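Local structure of alpha-L-rhamnosidase (Streptomyces avermitilis, 3W5M) at residues Asp179-Asp187 / Asn220-Ser230. The protein releases terminal non-reducing L-rhamnose from alpha-L-rhamnosides, including citrus flavonoids such as naringin, rutin and hesperidin, and from the arabinogalactan-protein gum arabic. Sequence-based numbering, arbitrary orientation.
Sequences DNVYAVSVD and NTLAVSASNAS. With CA (calcium ion), chain B.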
loop_
_atom_site.group_PDB
_atom_site.type_symbol
_atom_site.label_atom_id
_atom_site.label_comp_id
_atom_site.label_asym_id
_atom_site.label_seq_id
_atom_site.Cartn_x
_atom_site.Cartn_y
_atom_site.Cartn_z
ATOM N N ASP A 179 -31.931 -1.692 -17.259
ATOM C CA ASP A 179 -32.459 -2.566 -16.229
ATOM C C ASP A 179 -33.233 -3.672 -16.980
ATOM O O ASP A 179 -34.378 -3.438 -17.376
ATOM C CB ASP A 179 -33.422 -1.730 -15.373
ATOM C CG ASP A 179 -33.990 -2.513 -14.180
ATOM O OD1 ASP A 179 -33.953 -3.742 -14.230
ATOM O OD2 ASP A 179 -34.508 -1.898 -13.237
ATOM N N ASN A 180 -32.670 -4.874 -17.197
ATOM C CA ASN A 180 -31.402 -5.340 -16.626
ATOM C C ASN A 180 -30.235 -5.490 -17.574
ATOM O O ASN A 180 -29.088 -5.279 -17.167
ATOM C CB ASN A 180 -31.622 -6.689 -15.926
ATOM C CG ASN A 180 -32.505 -6.542 -14.717
ATOM O OD1 ASN A 180 -33.715 -6.794 -14.780
ATOM N ND2 ASN A 180 -31.923 -6.045 -13.623
ATOM N N VAL A 181 -30.506 -5.871 -18.821
ATOM C CA VAL A 181 -29.409 -6.066 -19.790
ATOM C C VAL A 181 -29.795 -5.596 -21.187
ATOM O O VAL A 181 -30.991 -5.425 -21.487
ATOM C CB VAL A 181 -28.952 -7.549 -19.898
ATOM C CG1 VAL A 181 -28.315 -8.034 -18.598
ATOM C CG2 VAL A 181 -30.096 -8.464 -20.334
ATOM N N TYR A 182 -28.791 -5.425 -22.048
ATOM C CA TYR A 182 -29.024 -4.934 -23.405
ATOM C C TYR A 182 -28.040 -5.559 -24.400
ATOM O O TYR A 182 -26.991 -6.076 -24.004
ATOM C CB TYR A 182 -28.939 -3.407 -23.456
ATOM C CG TYR A 182 -27.578 -2.878 -23.075
ATOM C CD1 TYR A 182 -26.542 -2.841 -24.003
ATOM C CD2 TYR A 182 -27.312 -2.447 -21.776
ATOM C CE1 TYR A 182 -25.279 -2.385 -23.654
ATOM C CE2 TYR A 182 -26.054 -1.977 -21.420
ATOM C CZ TYR A 182 -25.041 -1.945 -22.371
ATOM O OH TYR A 182 -23.790 -1.497 -22.015
ATOM N N ALA A 183 -28.399 -5.527 -25.685
ATOM C CA ALA A 183 -27.449 -5.785 -26.776
ATOM C C ALA A 183 -27.781 -4.769 -27.869
ATOM O O ALA A 183 -28.908 -4.722 -28.357
ATOM C CB ALA A 183 -27.590 -7.208 -27.296
ATOM N N VAL A 184 -26.825 -3.913 -28.196
ATOM C CA VAL A 184 -27.070 -2.837 -29.142
ATOM C C VAL A 184 -26.200 -3.004 -30.399
ATOM O O VAL A 184 -25.037 -3.448 -30.309
ATOM C CB VAL A 184 -26.905 -1.444 -28.473
ATOM C CG1 VAL A 184 -25.563 -1.338 -27.742
ATOM C CG2 VAL A 184 -27.083 -0.335 -29.489
ATOM N N SER A 185 -26.797 -2.679 -31.543
ATOM C CA SER A 185 -26.141 -2.735 -32.854
ATOM C C SER A 185 -26.339 -1.455 -33.652
ATOM O O SER A 185 -27.322 -0.729 -33.462
ATOM C CB SER A 185 -26.642 -3.949 -33.639
ATOM O OG SER A 185 -28.026 -3.838 -33.938
ATOM N N VAL A 186 -25.397 -1.188 -34.559
ATOM C CA VAL A 186 -25.542 -0.166 -35.573
ATOM C C VAL A 186 -25.414 -0.785 -36.978
ATOM O O VAL A 186 -24.452 -1.512 -37.249
ATOM C CB VAL A 186 -24.487 0.953 -35.423
ATOM C CG1 VAL A 186 -24.801 2.069 -36.411
ATOM C CG2 VAL A 186 -24.464 1.502 -33.996
ATOM N N ASP A 187 -26.391 -0.491 -37.842
ATOM C CA ASP A 187 -26.517 -1.047 -39.207
ATOM C C ASP A 187 -26.305 -2.564 -39.264
ATOM O O ASP A 187 -25.748 -3.096 -40.240
ATOM C CB ASP A 187 -25.605 -0.313 -40.211
ATOM C CG ASP A 187 -26.195 1.042 -40.688
ATOM O OD1 ASP A 187 -27.338 1.421 -40.314
ATOM O OD2 ASP A 187 -25.496 1.737 -41.457
ATOM N N ASN A 220 -28.926 5.804 -40.389
ATOM C CA ASN A 220 -28.226 4.731 -39.680
ATOM C C ASN A 220 -29.336 4.057 -38.881
ATOM O O ASN A 220 -30.174 4.769 -38.314
ATOM C CB ASN A 220 -27.239 5.275 -38.642
ATOM C CG ASN A 220 -26.026 5.968 -39.237
ATOM O OD1 ASN A 220 -24.896 5.573 -38.950
ATOM N ND2 ASN A 220 -26.241 7.026 -40.016
ATOM N N THR A 221 -29.318 2.731 -38.807
ATOM C CA THR A 221 -30.320 1.983 -38.056
ATOM C C THR A 221 -29.715 1.487 -36.753
ATOM O O THR A 221 -28.708 0.787 -36.748
ATOM C CB THR A 221 -30.842 0.823 -38.895
ATOM O OG1 THR A 221 -31.424 1.350 -40.101
ATOM C CG2 THR A 221 -31.894 0.015 -38.124
ATOM N N LEU A 222 -30.313 1.888 -35.635
ATOM C CA LEU A 222 -29.879 1.442 -34.315
ATOM C C LEU A 222 -30.904 0.410 -33.899
ATOM O O LEU A 222 -32.101 0.563 -34.194
ATOM C CB LEU A 222 -29.881 2.622 -33.319
ATOM C CG LEU A 222 -29.261 3.917 -33.885
ATOM C CD1 LEU A 222 -29.434 5.081 -32.938
ATOM C CD2 LEU A 222 -27.776 3.682 -34.169
ATOM N N ALA A 223 -30.439 -0.646 -33.246
ATOM C CA ALA A 223 -31.335 -1.695 -32.783
ATOM C C ALA A 223 -30.870 -2.199 -31.447
ATOM O O ALA A 223 -29.661 -2.363 -31.200
ATOM C CB ALA A 223 -31.403 -2.829 -33.813
ATOM N N VAL A 224 -31.821 -2.484 -30.562
ATOM C CA VAL A 224 -31.449 -2.831 -29.197
ATOM C C VAL A 224 -32.388 -3.935 -28.793
ATOM O O VAL A 224 -33.577 -3.824 -29.031
ATOM C CB VAL A 224 -31.648 -1.609 -28.254
ATOM C CG1 VAL A 224 -31.561 -1.995 -26.791
ATOM C CG2 VAL A 224 -30.595 -0.561 -28.536
ATOM N N SER A 225 -31.849 -5.014 -28.241
ATOM C CA SER A 225 -32.659 -5.944 -27.410
ATOM C C SER A 225 -32.373 -5.615 -25.947
ATOM O O SER A 225 -31.271 -5.202 -25.609
ATOM C CB SER A 225 -32.338 -7.409 -27.725
ATOM O OG SER A 225 -30.990 -7.724 -27.396
ATOM N N ALA A 226 -33.379 -5.740 -25.086
ATOM C CA ALA A 226 -33.187 -5.506 -23.667
ATOM C C ALA A 226 -34.045 -6.513 -22.937
ATOM O O ALA A 226 -35.152 -6.831 -23.386
ATOM C CB ALA A 226 -33.591 -4.087 -23.294
ATOM N N SER A 227 -33.542 -7.002 -21.803
ATOM C CA SER A 227 -34.248 -8.032 -21.045
ATOM C C SER A 227 -34.426 -7.617 -19.598
ATOM O O SER A 227 -33.519 -7.039 -18.982
ATOM C CB SER A 227 -33.513 -9.371 -21.125
ATOM O OG SER A 227 -33.419 -9.778 -22.486
ATOM N N ASN A 228 -35.598 -7.918 -19.053
ATOM C CA ASN A 228 -35.851 -7.686 -17.630
ATOM C C ASN A 228 -35.692 -9.030 -16.938
ATOM O O ASN A 228 -36.276 -10.024 -17.387
ATOM C CB ASN A 228 -37.265 -7.141 -17.457
ATOM C CG ASN A 228 -37.605 -6.770 -16.009
ATOM O OD1 ASN A 228 -36.734 -6.550 -15.177
ATOM N ND2 ASN A 228 -38.901 -6.686 -15.724
ATOM N N ALA A 229 -34.901 -9.062 -15.863
ATOM C CA ALA A 229 -34.474 -10.328 -15.227
ATOM C C ALA A 229 -35.533 -10.982 -14.347
ATOM O O ALA A 229 -35.527 -12.206 -14.127
ATOM C CB ALA A 229 -33.203 -10.101 -14.432
ATOM N N SER A 230 -36.443 -10.176 -13.827
ATOM C CA SER A 230 -37.515 -10.682 -12.999
ATOM C C SER A 230 -38.652 -9.675 -13.029
ATOM O O SER A 230 -38.463 -8.531 -13.450
ATOM C CB SER A 230 -37.019 -10.869 -11.564
ATOM O OG SER A 230 -36.602 -9.621 -11.058
HETATM CA CA CA B . -35.541 -5.344 -13.574
HETATM O O HOH W 1 -35.299 -3.764 -11.489
HETATM O O HOH W 2 -34.173 -6.178 -11.537
HETATM O O HOH W 3 -28.487 -2.151 -36.135
HETATM O O HOH W 4 -37.131 -6.432 -12.116
#
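Thr221 N gives Asp187 OD1 a nearly straight hydrogen bond of 2.8 Å (173°); a carboxylate suits this strand end because OD1 takes that N-H while OD2 reaches His216. Replacing Asp187 by an alanine is likely to leave Thr221 N without its acceptor and His216 without its charged partner. Leu222 lies alongside Val186, CD2 to CG2 4.0 Å, and Val224 CG2 meets Val184 CG2 at 3.6 Å, branched side chains on the face where Val184 packs on Leu174 and Ile176 of strand 171-179. This is antiparallel pairing in a beta-sandwich, the jelly-roll module CBM67. On the other face small residues alternate: Ala223 CB sits against Ser185 OG, which is hydrogen-bonded to Arg269, and Ser225 OG against Ala183 CB. Ser227 O accepts from both Asn180 N and Val181 N, a classic beta bulge. Asn228, with CG anti to the backbone N (chi1 -176°), offers calcium a neutral OD1 at 2.3 Å while ND2 donates to Pro153 O; Asp179 adds a charged OD1, its OD2 held by Trp292 NE1. Asn180 OD1 binds calcium and accepts from Ala229 N above its carbonyl plane; Pro233 O and three waters complete the site. Removing calcium abolishes L-rhamnose binding, and Asp179 and Asn180 also bind the sugar.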